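Local coordinates for uncharacterized protein (Xanthomonas campestris pv. vesicatoria, PDB 4FC9) that is a type III effector secreted into the plant host, whose all-helical C-terminal domain, the part in this chain, probably acts as an E3 ubiquitin ligase, at residues Ser148-Val152 with Ala153-Lys157. Residues are numbered along the deposited sequence; the frame is centred on the assembly and turned at random.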
loop_
_atom_site.group_PDB
_atom_site.type_symbol
_atom_site.label_atom_id
_atom_site.label_comp_id
_atom_site.label_asym_id
_atom_site.label_seq_id
_atom_site.Cartn_x
_atom_site.Cartn_y
_atom_site.Cartn_z
ATOM N N SER A 148 -12.644 -11.478 -1.666
ATOM C CA SER A 148 -12.719 -10.211 -2.391
ATOM C C SER A 148 -12.553 -10.414 -3.892
ATOM O O SER A 148 -11.717 -11.203 -4.325
ATOM C CB SER A 148 -11.652 -9.229 -1.892
ATOM O OG SER A 148 -11.873 -8.875 -0.540
ATOM N N PRO A 149 -13.335 -9.672 -4.693
ATOM C CA PRO A 149 -13.202 -9.749 -6.146
ATOM C C PRO A 149 -11.887 -9.144 -6.596
ATOM O O PRO A 149 -11.307 -8.302 -5.901
ATOM C CB PRO A 149 -14.350 -8.870 -6.640
ATOM C CG PRO A 149 -14.517 -7.866 -5.571
ATOM C CD PRO A 149 -14.289 -8.625 -4.290
ATOM N N LEU A 150 -11.421 -9.585 -7.753
ATOM C CA LEU A 150 -10.292 -8.965 -8.410
ATOM C C LEU A 150 -10.852 -7.931 -9.360
ATOM O O LEU A 150 -11.375 -8.271 -10.415
ATOM C CB LEU A 150 -9.493 -10.011 -9.178
ATOM C CG LEU A 150 -8.937 -11.096 -8.259
ATOM C CD1 LEU A 150 -8.513 -12.315 -9.036
ATOM C CD2 LEU A 150 -7.777 -10.536 -7.483
ATOM N N ASP A 151 -10.779 -6.668 -8.961
ATOM C CA ASP A 151 -11.204 -5.576 -9.825
ATOM C C ASP A 151 -10.246 -4.405 -9.682
ATOM O O ASP A 151 -9.248 -4.501 -8.969
ATOM C CB ASP A 151 -12.662 -5.167 -9.550
ATOM C CG ASP A 151 -12.887 -4.663 -8.128
ATOM O OD1 ASP A 151 -12.075 -3.863 -7.623
ATOM O OD2 ASP A 151 -13.901 -5.059 -7.512
ATOM N N VAL A 152 -10.553 -3.298 -10.345
ATOM C CA VAL A 152 -9.630 -2.167 -10.383
ATOM C C VAL A 152 -9.313 -1.598 -8.993
ATOM O O VAL A 152 -8.158 -1.315 -8.686
ATOM C CB VAL A 152 -10.103 -1.055 -11.362
ATOM C CG1 VAL A 152 -11.429 -0.457 -10.925
ATOM C CG2 VAL A 152 -9.039 0.027 -11.500
ATOM N N ALA A 153 -10.333 -1.480 -8.148
ATOM C CA ALA A 153 -10.175 -0.893 -6.818
ATOM C C ALA A 153 -9.458 -1.829 -5.854
ATOM O O ALA A 153 -8.590 -1.404 -5.096
ATOM C CB ALA A 153 -11.524 -0.509 -6.258
ATOM N N THR A 154 -9.827 -3.104 -5.870
ATOM C CA THR A 154 -9.217 -4.055 -4.954
ATOM C C THR A 154 -7.769 -4.309 -5.343
ATOM O O THR A 154 -6.891 -4.369 -4.485
ATOM C CB THR A 154 -10.009 -5.381 -4.859
ATOM O OG1 THR A 154 -9.946 -6.085 -6.105
ATOM C CG2 THR A 154 -11.462 -5.117 -4.494
ATOM N N LEU A 155 -7.510 -4.428 -6.640
ATOM C CA LEU A 155 -6.145 -4.638 -7.093
ATOM C C LEU A 155 -5.274 -3.392 -6.923
ATOM O O LEU A 155 -4.082 -3.498 -6.644
ATOM C CB LEU A 155 -6.122 -5.120 -8.538
ATOM C CG LEU A 155 -6.502 -6.588 -8.683
ATOM C CD1 LEU A 155 -6.557 -6.963 -10.142
ATOM C CD2 LEU A 155 -5.501 -7.460 -7.940
ATOM N N ALA A 156 -5.868 -2.216 -7.087
ATOM C CA ALA A 156 -5.125 -0.987 -6.858
ATOM C C ALA A 156 -4.696 -0.921 -5.396
ATOM O O ALA A 156 -3.582 -0.506 -5.093
ATOM C CB ALA A 156 -5.949 0.227 -7.228
ATOM N N LYS A 157 -5.570 -1.350 -4.488
ATOM C CA LYS A 157 -5.203 -1.380 -3.079
ATOM C C LYS A 157 -4.082 -2.383 -2.827
ATOM O O LYS A 157 -3.194 -2.134 -2.016
ATOM C CB LYS A 157 -6.407 -1.671 -2.177
ATOM C CG LYS A 157 -6.059 -1.709 -0.687
ATOM C CD LYS A 157 -5.544 -0.369 -0.168
ATOM C CE LYS A 157 -6.645 0.671 -0.148
ATOM N NZ LYS A 157 -6.210 1.932 0.514
#
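D151 and T154 form a capping box where the extended loop 148-151 turns into helix 152-171; L155 N bonds to D151 O at 2.9 Å and A156 N to V152 O at 2.9 Å. D151 is the N-cap. Its OD1 receives T154 N at 3.0 Å, nearly straight at 172° and close to the carboxylate C-O axis. A153 N reaches the same OD1 only weakly, with a bent angle of 120°. With CG between the backbone N and the carbonyl carbon (chi1 61°), the carboxylate swings to the A153 and T154 amides. T154 returns the bond: OG1 accepts D151 N at 3.0 Å. The same hydroxyl donates to P149 O at 2.6 Å, which fixes its rotation. T154 CG2 lies against D151 OD1 at 3.4 Å. The negative carboxylate probably also suits the positive end of the helix dipole. Next to the cap, L150 CD2 meets L155 CD2 at 3.9 Å. Both leucines pack on L81 of helix 79-88, and L155 also touches V48 of helix 32-49. T154 rests on F75 in a loop, so the start of helix 152-171 packs against helices 79-88 and 32-49 and this loop.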